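Local coordinates for DNA damage response protein Rtt109, putative (Neosartorya fumigata, PDB 5ZB9) that probably transfers the acetyl group of acetyl-CoA to lysine side chains of histone H3, a modification tied to nucleosome assembly and the DNA damage response, at residues R292-L297 and W301-F306; P276-T279 and K285-S288; S69-F74 and H440-S445; F122-H127 and L134-F139; L207-P210 and E216-G219. All blocks are in the same frame, centred on the assembly; numbering follows the deposited sequence.

Contact 1. Residues R292-L297 and W301-F306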
# COMPACT_ATOMS: atom_id res chain seq x y z
N ARG A 292 -12.16 -24.20 -11.83
CA ARG A 292 -13.40 -24.94 -12.07
C ARG A 292 -14.61 -24.01 -11.96
O ARG A 292 -15.42 -23.94 -12.88
CB ARG A 292 -13.53 -26.09 -11.07
CG ARG A 292 -14.77 -26.95 -11.27
CD ARG A 292 -14.85 -28.11 -10.28
NE ARG A 292 -14.99 -27.63 -8.90
CZ ARG A 292 -14.10 -27.89 -7.94
NH1 ARG A 292 -14.31 -27.41 -6.71
NH2 ARG A 292 -13.02 -28.61 -8.21
N SER A 293 -14.70 -23.29 -10.85
CA SER A 293 -15.90 -22.50 -10.58
C SER A 293 -15.85 -21.06 -11.11
O SER A 293 -16.89 -20.42 -11.20
CB SER A 293 -16.16 -22.48 -9.07
OG SER A 293 -15.09 -21.88 -8.38
N VAL A 294 -14.67 -20.56 -11.44
CA VAL A 294 -14.54 -19.20 -11.97
C VAL A 294 -13.78 -19.19 -13.30
O VAL A 294 -12.65 -19.69 -13.37
CB VAL A 294 -13.82 -18.26 -10.97
CG1 VAL A 294 -13.44 -16.94 -11.64
CG2 VAL A 294 -14.69 -18.00 -9.75
N LYS A 295 -14.40 -18.62 -14.33
CA LYS A 295 -13.90 -18.76 -15.70
C LYS A 295 -13.31 -17.49 -16.31
O LYS A 295 -12.62 -17.55 -17.33
CB LYS A 295 -15.02 -19.27 -16.61
CG LYS A 295 -15.53 -20.65 -16.24
CD LYS A 295 -14.40 -21.67 -16.30
CE LYS A 295 -14.87 -23.08 -15.96
NZ LYS A 295 -13.78 -24.07 -16.24
N SER A 296 -13.57 -16.34 -15.70
CA SER A 296 -13.04 -15.08 -16.20
C SER A 296 -12.71 -14.11 -15.08
O SER A 296 -13.12 -14.31 -13.92
CB SER A 296 -14.03 -14.43 -17.14
OG SER A 296 -15.12 -13.91 -16.40
N LEU A 297 -11.99 -13.05 -15.42
CA LEU A 297 -11.65 -12.01 -14.46
C LEU A 297 -12.92 -11.31 -13.97
O LEU A 297 -13.07 -11.05 -12.78
CB LEU A 297 -10.69 -11.00 -15.09
CG LEU A 297 -10.10 -9.95 -14.16
CD1 LEU A 297 -9.61 -10.60 -12.87
CD2 LEU A 297 -8.99 -9.21 -14.87
N TRP A 301 -14.36 -11.05 -9.84
CA TRP A 301 -14.82 -9.92 -9.03
C TRP A 301 -16.26 -10.12 -8.56
O TRP A 301 -16.62 -9.71 -7.45
CB TRP A 301 -14.69 -8.58 -9.78
CG TRP A 301 -13.27 -8.18 -10.08
CD1 TRP A 301 -12.73 -7.96 -11.31
CD2 TRP A 301 -12.21 -7.97 -9.13
NE1 TRP A 301 -11.40 -7.62 -11.19
CE2 TRP A 301 -11.06 -7.63 -9.86
CE3 TRP A 301 -12.13 -8.04 -7.73
CZ2 TRP A 301 -9.83 -7.35 -9.25
CZ3 TRP A 301 -10.91 -7.77 -7.13
CH2 TRP A 301 -9.78 -7.43 -7.88
N GLU A 302 -17.08 -10.74 -9.39
CA GLU A 302 -18.46 -11.01 -9.00
C GLU A 302 -18.49 -11.98 -7.85
O GLU A 302 -19.20 -11.77 -6.86
CB GLU A 302 -19.27 -11.56 -10.16
CG GLU A 302 -20.75 -11.68 -9.82
CD GLU A 302 -21.50 -12.66 -10.71
OE1 GLU A 302 -20.92 -13.12 -11.73
OE2 GLU A 302 -22.66 -12.99 -10.37
N MET A 303 -17.72 -13.05 -7.95
CA MET A 303 -17.74 -14.08 -6.92
C MET A 303 -17.00 -13.63 -5.65
O MET A 303 -17.22 -14.19 -4.58
CB MET A 303 -17.16 -15.39 -7.46
CG MET A 303 -18.02 -16.04 -8.54
SD MET A 303 -19.67 -16.50 -7.95
CE MET A 303 -20.67 -15.24 -8.73
N MET A 304 -16.13 -12.63 -5.78
CA MET A 304 -15.49 -12.04 -4.60
C MET A 304 -16.56 -11.52 -3.65
O MET A 304 -16.45 -11.67 -2.44
CB MET A 304 -14.54 -10.90 -4.97
CG MET A 304 -13.06 -11.22 -4.77
SD MET A 304 -12.61 -11.74 -3.10
CE MET A 304 -12.69 -10.20 -2.21
N SER A 305 -17.61 -10.93 -4.22
CA SER A 305 -18.68 -10.33 -3.43
C SER A 305 -19.45 -11.32 -2.57
O SER A 305 -20.26 -10.90 -1.74
CB SER A 305 -19.66 -9.60 -4.34
OG SER A 305 -20.46 -10.52 -5.04
N PHE A 306 -19.23 -12.62 -2.76
CA PHE A 306 -19.91 -13.64 -1.96
C PHE A 306 -19.00 -14.28 -0.92
O PHE A 306 -19.43 -15.11 -0.12
CB PHE A 306 -20.50 -14.73 -2.86
CG PHE A 306 -21.59 -14.22 -3.76
CD1 PHE A 306 -21.32 -13.91 -5.09
CD2 PHE A 306 -22.86 -14.00 -3.28
CE1 PHE A 306 -22.30 -13.43 -5.91
CE2 PHE A 306 -23.86 -13.52 -4.10
CZ PHE A 306 -23.58 -13.23 -5.42

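Contact 2. Residues P276-T279 and K285-S288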
# COMPACT_ATOMS: atom_id res chain seq x y z
N PRO A 276 -6.14 -29.43 -10.79
CA PRO A 276 -5.55 -30.75 -10.54
C PRO A 276 -4.10 -30.61 -10.06
O PRO A 276 -3.44 -29.65 -10.44
CB PRO A 276 -5.64 -31.44 -11.90
CG PRO A 276 -5.80 -30.34 -12.90
CD PRO A 276 -6.51 -29.23 -12.21
N GLU A 277 -3.63 -31.52 -9.22
CA GLU A 277 -2.28 -31.38 -8.65
C GLU A 277 -1.22 -31.71 -9.69
O GLU A 277 -0.06 -31.32 -9.55
CB GLU A 277 -2.10 -32.27 -7.42
CG GLU A 277 -2.01 -33.76 -7.70
CD GLU A 277 -2.82 -34.58 -6.72
OE1 GLU A 277 -3.78 -34.04 -6.12
OE2 GLU A 277 -2.50 -35.78 -6.54
N SER A 278 -1.63 -32.41 -10.74
CA SER A 278 -0.76 -32.63 -11.89
C SER A 278 -0.30 -31.29 -12.50
O SER A 278 0.69 -31.26 -13.23
CB SER A 278 -1.49 -33.47 -12.94
OG SER A 278 -0.66 -33.71 -14.07
N THR A 279 -1.03 -30.21 -12.21
CA THR A 279 -0.65 -28.87 -12.65
C THR A 279 0.71 -28.51 -12.05
O THR A 279 1.02 -28.87 -10.91
CB THR A 279 -1.72 -27.79 -12.26
OG1 THR A 279 -1.73 -26.72 -13.22
CG2 THR A 279 -1.48 -27.22 -10.85
N LYS A 285 -0.47 -32.46 -18.81
CA LYS A 285 -1.54 -32.17 -19.76
C LYS A 285 -2.71 -31.48 -19.06
O LYS A 285 -3.68 -31.06 -19.69
CB LYS A 285 -2.01 -33.47 -20.43
CG LYS A 285 -0.88 -34.30 -21.02
CD LYS A 285 -1.34 -35.70 -21.35
CE LYS A 285 -0.23 -36.50 -22.01
NZ LYS A 285 -0.65 -37.91 -22.27
N GLU A 286 -2.60 -31.37 -17.74
CA GLU A 286 -3.60 -30.69 -16.92
C GLU A 286 -3.08 -29.33 -16.44
O GLU A 286 -3.21 -29.00 -15.27
CB GLU A 286 -3.98 -31.57 -15.72
CG GLU A 286 -4.43 -32.98 -16.08
CD GLU A 286 -5.86 -33.03 -16.60
OE1 GLU A 286 -6.62 -32.05 -16.39
OE2 GLU A 286 -6.23 -34.05 -17.22
N ASN A 287 -2.50 -28.56 -17.35
CA ASN A 287 -1.89 -27.28 -16.97
C ASN A 287 -2.43 -26.10 -17.78
O ASN A 287 -1.66 -25.27 -18.26
CB ASN A 287 -0.37 -27.35 -17.12
CG ASN A 287 0.06 -27.55 -18.55
OD1 ASN A 287 -0.60 -28.25 -19.32
ND2 ASN A 287 1.17 -26.92 -18.93
N SER A 288 -3.75 -26.02 -17.92
CA SER A 288 -4.38 -24.88 -18.56
C SER A 288 -4.39 -23.70 -17.60
O SER A 288 -4.41 -22.54 -18.02
CB SER A 288 -5.80 -25.22 -18.99
OG SER A 288 -6.62 -25.51 -17.86
O HOH W 1 -3.74 -26.18 -14.65

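Contact 3. Residues S69-F74 and H440-S445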
# COMPACT_ATOMS: atom_id res chain seq x y z
N SER A 69 9.84 10.19 27.91
CA SER A 69 8.52 9.60 27.70
C SER A 69 8.01 9.79 26.27
O SER A 69 7.67 10.90 25.86
CB SER A 69 7.52 10.19 28.69
OG SER A 69 7.43 11.60 28.55
N GLU A 70 7.96 8.69 25.53
CA GLU A 70 7.31 8.67 24.23
C GLU A 70 6.15 7.69 24.26
O GLU A 70 6.21 6.68 24.97
CB GLU A 70 8.28 8.26 23.12
CG GLU A 70 9.32 9.30 22.75
CD GLU A 70 10.23 8.82 21.63
OE1 GLU A 70 9.75 8.07 20.75
OE2 GLU A 70 11.43 9.18 21.64
N VAL A 71 5.09 7.97 23.51
CA VAL A 71 4.12 6.91 23.23
C VAL A 71 3.81 6.84 21.73
O VAL A 71 3.51 7.85 21.09
CB VAL A 71 2.81 7.09 24.04
CG1 VAL A 71 2.08 8.38 23.69
CG2 VAL A 71 1.91 5.88 23.85
N ILE A 72 3.93 5.64 21.18
CA ILE A 72 3.60 5.41 19.78
C ILE A 72 2.13 5.69 19.52
O ILE A 72 1.26 5.21 20.24
CB ILE A 72 3.94 3.96 19.38
CG1 ILE A 72 5.45 3.78 19.29
CG2 ILE A 72 3.29 3.61 18.06
CD1 ILE A 72 5.86 2.35 19.05
N ILE A 73 1.84 6.46 18.48
CA ILE A 73 0.46 6.75 18.13
C ILE A 73 0.02 6.10 16.82
O ILE A 73 -1.17 5.99 16.54
CB ILE A 73 0.21 8.26 18.02
CG1 ILE A 73 1.08 8.86 16.92
CG2 ILE A 73 0.45 8.93 19.35
CD1 ILE A 73 0.61 10.20 16.43
N PHE A 74 0.98 5.66 16.01
CA PHE A 74 0.65 5.18 14.68
C PHE A 74 1.76 4.31 14.12
O PHE A 74 2.93 4.58 14.33
CB PHE A 74 0.38 6.36 13.74
CG PHE A 74 -0.17 5.95 12.40
CD1 PHE A 74 -1.44 5.40 12.29
CD2 PHE A 74 0.57 6.15 11.24
CE1 PHE A 74 -1.96 5.03 11.05
CE2 PHE A 74 0.06 5.79 10.00
CZ PHE A 74 -1.20 5.23 9.91
N HIS A 440 0.11 4.00 30.62
CA HIS A 440 1.39 3.65 31.25
C HIS A 440 2.05 2.46 30.57
O HIS A 440 3.27 2.45 30.38
CB HIS A 440 1.20 3.39 32.74
CG HIS A 440 0.81 4.61 33.52
ND1 HIS A 440 0.43 4.56 34.85
CD2 HIS A 440 0.74 5.91 33.16
CE1 HIS A 440 0.15 5.78 35.27
NE2 HIS A 440 0.32 6.61 34.26
N LYS A 441 1.27 1.45 30.21
CA LYS A 441 1.81 0.26 29.55
C LYS A 441 2.30 0.57 28.14
O LYS A 441 3.31 0.02 27.70
CB LYS A 441 0.76 -0.85 29.53
CG LYS A 441 0.25 -1.24 30.92
CD LYS A 441 -0.90 -2.23 30.85
CE LYS A 441 -0.52 -3.56 31.50
NZ LYS A 441 0.72 -4.13 30.91
N ALA A 442 1.58 1.45 27.44
CA ALA A 442 1.95 1.82 26.07
C ALA A 442 3.24 2.65 26.06
O ALA A 442 4.11 2.46 25.21
CB ALA A 442 0.81 2.59 25.40
N ILE A 443 3.35 3.57 27.01
CA ILE A 443 4.57 4.36 27.16
C ILE A 443 5.77 3.45 27.43
O ILE A 443 6.86 3.69 26.91
CB ILE A 443 4.43 5.39 28.29
CG1 ILE A 443 3.49 6.52 27.84
CG2 ILE A 443 5.78 5.96 28.66
CD1 ILE A 443 3.23 7.56 28.91
N ALA A 444 5.55 2.40 28.21
CA ALA A 444 6.61 1.45 28.51
C ALA A 444 6.95 0.61 27.29
O ALA A 444 8.11 0.31 27.02
CB ALA A 444 6.20 0.56 29.67
N SER A 445 5.92 0.22 26.55
CA SER A 445 6.11 -0.58 25.34
C SER A 445 6.90 0.20 24.30
O SER A 445 7.76 -0.35 23.62
CB SER A 445 4.76 -1.02 24.78
OG SER A 445 4.11 -1.91 25.66
O HOH W 2 8.67 6.27 26.42

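Contact 4. Residues F122-H127 and L134-F139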
# COMPACT_ATOMS: atom_id res chain seq x y z
N PHE A 122 6.63 9.91 0.01
CA PHE A 122 8.06 9.73 0.18
C PHE A 122 8.56 8.49 -0.55
O PHE A 122 9.55 8.56 -1.28
CB PHE A 122 8.40 9.65 1.66
CG PHE A 122 9.83 9.29 1.94
CD1 PHE A 122 10.84 10.22 1.77
CD2 PHE A 122 10.16 8.03 2.38
CE1 PHE A 122 12.15 9.90 2.02
CE2 PHE A 122 11.47 7.70 2.63
CZ PHE A 122 12.47 8.64 2.46
N LEU A 123 7.88 7.37 -0.37
CA LEU A 123 8.33 6.11 -0.97
C LEU A 123 8.17 6.14 -2.49
O LEU A 123 8.95 5.52 -3.21
CB LEU A 123 7.57 4.93 -0.37
CG LEU A 123 7.76 4.72 1.15
CD1 LEU A 123 6.80 3.66 1.69
CD2 LEU A 123 9.21 4.38 1.49
N VAL A 124 7.16 6.86 -2.98
CA VAL A 124 6.98 7.00 -4.42
C VAL A 124 8.11 7.81 -5.05
O VAL A 124 8.67 7.41 -6.07
CB VAL A 124 5.63 7.66 -4.76
CG1 VAL A 124 5.60 8.06 -6.23
CG2 VAL A 124 4.48 6.72 -4.43
N GLN A 125 8.44 8.95 -4.44
CA GLN A 125 9.52 9.80 -4.93
C GLN A 125 10.85 9.05 -5.01
O GLN A 125 11.61 9.24 -5.95
CB GLN A 125 9.70 11.04 -4.04
CG GLN A 125 8.47 11.94 -3.97
CD GLN A 125 8.60 13.03 -2.91
OE1 GLN A 125 9.71 13.44 -2.55
NE2 GLN A 125 7.46 13.50 -2.40
N THR A 126 11.11 8.19 -4.04
CA THR A 126 12.41 7.55 -3.93
C THR A 126 12.51 6.19 -4.59
O THR A 126 13.58 5.60 -4.62
CB THR A 126 12.82 7.38 -2.45
OG1 THR A 126 11.89 6.52 -1.79
CG2 THR A 126 12.85 8.72 -1.73
N HIS A 127 11.41 5.67 -5.12
CA HIS A 127 11.45 4.34 -5.74
C HIS A 127 10.99 4.39 -7.18
O HIS A 127 11.06 3.40 -7.90
CB HIS A 127 10.61 3.35 -4.94
CG HIS A 127 11.20 3.05 -3.60
ND1 HIS A 127 11.99 1.95 -3.36
CD2 HIS A 127 11.16 3.75 -2.44
CE1 HIS A 127 12.39 1.97 -2.10
NE2 HIS A 127 11.90 3.05 -1.52
N LEU A 134 4.82 2.71 -12.04
CA LEU A 134 4.78 2.53 -10.59
C LEU A 134 3.34 2.50 -10.07
O LEU A 134 2.49 3.29 -10.49
CB LEU A 134 5.56 3.63 -9.87
CG LEU A 134 5.69 3.48 -8.35
CD1 LEU A 134 7.03 4.01 -7.90
CD2 LEU A 134 4.56 4.20 -7.60
N MET A 135 3.07 1.58 -9.15
CA MET A 135 1.74 1.40 -8.60
C MET A 135 1.72 1.50 -7.07
O MET A 135 2.57 0.93 -6.39
CB MET A 135 1.17 0.05 -9.03
CG MET A 135 -0.15 -0.29 -8.39
SD MET A 135 -0.92 -1.74 -9.11
CE MET A 135 0.03 -3.05 -8.35
N VAL A 136 0.75 2.24 -6.54
CA VAL A 136 0.47 2.20 -5.11
C VAL A 136 -0.81 1.41 -4.92
O VAL A 136 -1.81 1.66 -5.59
CB VAL A 136 0.32 3.60 -4.49
CG1 VAL A 136 0.01 3.49 -3.00
CG2 VAL A 136 1.58 4.41 -4.71
N SER A 137 -0.78 0.45 -4.01
CA SER A 137 -1.91 -0.44 -3.85
C SER A 137 -2.18 -0.77 -2.39
O SER A 137 -1.28 -0.72 -1.55
CB SER A 137 -1.67 -1.72 -4.66
OG SER A 137 -2.81 -2.57 -4.64
N LEU A 138 -3.43 -1.12 -2.10
CA LEU A 138 -3.84 -1.50 -0.75
C LEU A 138 -5.24 -2.10 -0.80
O LEU A 138 -5.98 -1.87 -1.76
CB LEU A 138 -3.83 -0.28 0.19
CG LEU A 138 -4.82 0.84 -0.13
CD1 LEU A 138 -6.21 0.63 0.50
CD2 LEU A 138 -4.24 2.19 0.27
N PHE A 139 -5.61 -2.85 0.23
CA PHE A 139 -7.00 -3.22 0.40
C PHE A 139 -7.50 -2.57 1.69
O PHE A 139 -6.75 -2.44 2.65
CB PHE A 139 -7.20 -4.74 0.41
CG PHE A 139 -6.59 -5.45 1.59
CD1 PHE A 139 -5.32 -5.98 1.51
CD2 PHE A 139 -7.31 -5.61 2.77
CE1 PHE A 139 -4.76 -6.66 2.60
CE2 PHE A 139 -6.76 -6.28 3.86
CZ PHE A 139 -5.48 -6.80 3.77

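Contact 5. Residues L207-P210 and E216-G219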
# COMPACT_ATOMS: atom_id res chain seq x y z
N LEU A 207 -10.58 2.00 -8.17
CA LEU A 207 -11.19 1.45 -6.98
C LEU A 207 -12.24 0.42 -7.33
O LEU A 207 -13.09 0.65 -8.19
CB LEU A 207 -11.81 2.56 -6.13
CG LEU A 207 -12.58 2.05 -4.91
CD1 LEU A 207 -11.62 1.47 -3.87
CD2 LEU A 207 -13.50 3.11 -4.29
N ILE A 208 -12.19 -0.72 -6.65
CA ILE A 208 -13.23 -1.73 -6.77
C ILE A 208 -13.70 -2.17 -5.39
O ILE A 208 -12.91 -2.53 -4.52
CB ILE A 208 -12.74 -2.96 -7.55
CG1 ILE A 208 -12.73 -2.66 -9.05
CG2 ILE A 208 -13.65 -4.16 -7.30
CD1 ILE A 208 -12.41 -3.88 -9.89
N VAL A 209 -15.01 -2.12 -5.18
CA VAL A 209 -15.62 -2.61 -3.96
C VAL A 209 -16.66 -3.65 -4.32
O VAL A 209 -17.80 -3.30 -4.59
CB VAL A 209 -16.28 -1.47 -3.16
CG1 VAL A 209 -16.77 -1.98 -1.81
CG2 VAL A 209 -15.32 -0.31 -2.99
N PRO A 210 -16.25 -4.93 -4.35
CA PRO A 210 -17.15 -6.02 -4.77
C PRO A 210 -18.45 -6.00 -3.99
O PRO A 210 -18.42 -5.90 -2.76
CB PRO A 210 -16.34 -7.28 -4.45
CG PRO A 210 -14.91 -6.82 -4.42
CD PRO A 210 -14.95 -5.42 -3.88
N GLU A 216 -22.97 3.29 -6.48
CA GLU A 216 -22.63 3.29 -5.06
C GLU A 216 -21.11 3.42 -4.84
O GLU A 216 -20.67 4.09 -3.92
CB GLU A 216 -23.17 2.03 -4.39
CG GLU A 216 -22.82 1.92 -2.91
CD GLU A 216 -23.55 0.80 -2.19
OE1 GLU A 216 -23.76 -0.28 -2.79
OE2 GLU A 216 -23.89 0.99 -1.00
N THR A 217 -20.31 2.80 -5.71
CA THR A 217 -18.85 2.87 -5.60
C THR A 217 -18.33 4.30 -5.71
O THR A 217 -17.33 4.64 -5.08
CB THR A 217 -18.18 2.00 -6.68
OG1 THR A 217 -18.61 0.64 -6.53
CG2 THR A 217 -16.68 2.04 -6.55
N ARG A 218 -18.99 5.14 -6.51
CA ARG A 218 -18.57 6.54 -6.62
C ARG A 218 -18.77 7.27 -5.29
O ARG A 218 -18.16 8.31 -5.04
CB ARG A 218 -19.33 7.26 -7.74
CG ARG A 218 -18.99 6.76 -9.13
CD ARG A 218 -19.80 7.47 -10.22
NE ARG A 218 -19.42 8.87 -10.37
CZ ARG A 218 -20.12 9.90 -9.90
NH1 ARG A 218 -21.26 9.69 -9.25
NH2 ARG A 218 -19.68 11.14 -10.08
N GLY A 219 -19.61 6.71 -4.42
CA GLY A 219 -19.79 7.27 -3.10
C GLY A 219 -18.51 7.24 -2.28
O GLY A 219 -18.36 7.98 -1.31
O HOH W 3 -16.98 -1.57 -7.05

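Contact 1. Residues R292-L297 and W301-F306
L297 holds CG anti to its backbone N (chi1 -172°), while W301 sets its CG anti to the carbonyl carbon (chi1 -66°), and from successive turns the two side chains come to lie alongside one another. This is the first turn of helix 297-304, entered through an N-cap at S296, whose small hydroxyl reaches forward to Q299 N. The turn is closed by the helical bond from W301 N to L297 O, 3.2 Å long, with an N-H...O angle of 159°. Beside it the leucine lies along the pyrrole part of the indole, its CD1 3.9 Å from W301 NE1; L297 also packs on Y239 and V256.

The loop before the helix adds a second patch. V294, buried and directed at the helix, brings CG2 to 4.0 Å from M303 CG. The two side chains run past each other in opposing senses, the flexible thioether chain bending away beyond that point. Both V294 and M303 also rest on helix 266-272, on L271 and F267 respectively, so this loop and this helix are joined through a shared apolar layer. Across the turn, L297 O comes obliquely to within 3.4 Å of W301 CD1.

Contact 2. Residues P276-T279 and K285-S288
T279 and N287 bring the two backbones to within 4.8 Å, measured between their CA atoms, at the place where the chain, having bent back at P276-T279, returns through K285-S288 without strand pairing. The closest apolar touch is between P276 and E286, which cross at about a right angle, the proline CG 3.6 Å from the glutamate CB. S278 adds its own CB, 4.2 Å from E286 CB, so the start of the glutamate chain meets both residues. The bend of E286 at chi2 (-77°) leaves OE1 4.0 Å from P276 CG, at the rim of the ring; an acidic end is well tolerated at such an exposed place.

The bend itself is a type I beta turn, closed by the 3.0 Å bond from T279 N to P276 O. Proline opens the turn at its first position, where the carbonyl accepts the closing bond and no N-H is needed. Just before the returning residues, S284 ties the loop with its hydroxyl, which bonds to both S278 O and E286 N.

A water bridges the two segments. It lies 2.5 Å from T279 OG1 and donates to E286 O over 2.9 Å. The threonine branches so that OG1 looks across at the returning chain, reaching 3.8 Å from N287 CA.

Contact 3. Residues S69-F74 and H440-S445
The backbone of I443, near the start of helix 439-457, presses against the start of a strand so closely that its CA-H points at E70 O: I443 CA lies 3.6 Å from that oxygen, with an angle of 146° at the hydrogen. Such an approach brings the CA atoms of V71 and I443 to 4.7 Å. The joint is between this helix and strand 71-82, distant in the chain, and it fastens the late helix to the central sheet of the acetyltransferase domain.

V71 fits between two helix residues. Its CG2, anti to the backbone N, meets A442 CB at 3.8 Å, where a small alanine lets the valine come near; its CB stands 3.9 Å from I443 CG1. The isoleucine spreads both branches over the strand's end, CG2 coming to 3.8 Å from E70 O. One water completes the edge, accepting from E70 N at 2.7 Å and donating to I443 O at 3.2 Å, and I72 N is taken by T446 OG1.

Direct contact is therefore apolar or carbon-to-oxygen; the carboxylate of E70 makes salt bridges with R26 and R465, so its charge is met by two arginines and not by the helix segment.

Contact 4. Residues F122-H127 and L134-F139
L134, at the start of the strand, points at the helix and divides its two methyls between partners: CD1 sits 4.0 Å from H127 C, and CD2 meets V124 CG2 at 4.1 Å. A long branched side chain suits this place, where the helix backbone and a side chain must be reached at once. M135 turns its side chain to the other side of the sheet, on W320 and T88. V136 points back at the helix, its CG2 3.7 Å from V124 CG2, the two valines crossing at about a right angle.

V124 is thus the pivot of the contact. Its CG2 stands beside the backbone N, with CG1 anti to that N (chi1 168°), and this one methyl touches both L134 and V136. The same valine also lies on I89 and I323 of the neighbouring strands and on Y180.

The axes of 122-127 and 134-139 approach to 10.1 Å and run at 160° to each other, nearly antiparallel. Strand 86-96, helix 111-127 and the parallel strand 133-140 form a beta-alpha-beta crossover, whose helix packs on the sheet through V124.

Contact 5. Residues L207-P210 and E216-G219
L207 and V209 both direct their side chains at T217, and the apolar part of the contact is built on its methyl. L207 sends CD2 to 4.0 Å from T217 CG2, the two side chains crossing obliquely. V209 is looser, its CG2 4.5 Å from the same threonine methyl. The residue between them, I208, points the opposite way, to Y239 and W301, the alternation of the strand carrying on for one residue past its end; the leucine also packs on F220 and L319.

The polar part runs through a water. It accepts from V209 N at 2.8 Å and donates to T217 OG1 at 2.8 Å. The hydroxyl in turn bonds to D213 O, so OG1 receives from the water and gives to a carbonyl just ahead of the helix. The torsion accounts for this: OG1 lies beside the backbone N (chi1 -59°), back along the helix, which leaves CG2 to face L207. Threonine thus serves both kinds of contact, its methyl to the leucine and its hydroxyl to the water.

Backbone pairs L207-L236 and I208-F318 hold the strand, and the side-chain amide of N237 donates to L207 O. On the helix, E216 makes a salt bridge with R163. Strand 202-208, the short helix 214-218 and strand 235-236, parallel to the first, form a small beta-alpha-beta unit, with T217 of its helix packed on the first strand.

Contacts 3, 4 and 5 reach one mixed sheet. Contact 3 lies on the opposite side of the chain's centre from contacts 1 and 2, with the centres of contacts 2 and 3 about 52 Å apart. Contacts 1 and 5 touch: W301 CE2 meets I208 CD1 at 4.0 Å and S305 CB meets P210 C at 3.8 Å, so helix 297-304 packs on strand 202-208. Contact 2 closes before contact 1 opens, in the loop leading to it, their centres about 20 Å apart. CoA is absent, but the side chains of V136 and L207 lie about 11 Å from that of W168, and V71 about 10 Å from S96: contacts 3, 4 and 5 each have a CoA-site residue at that range.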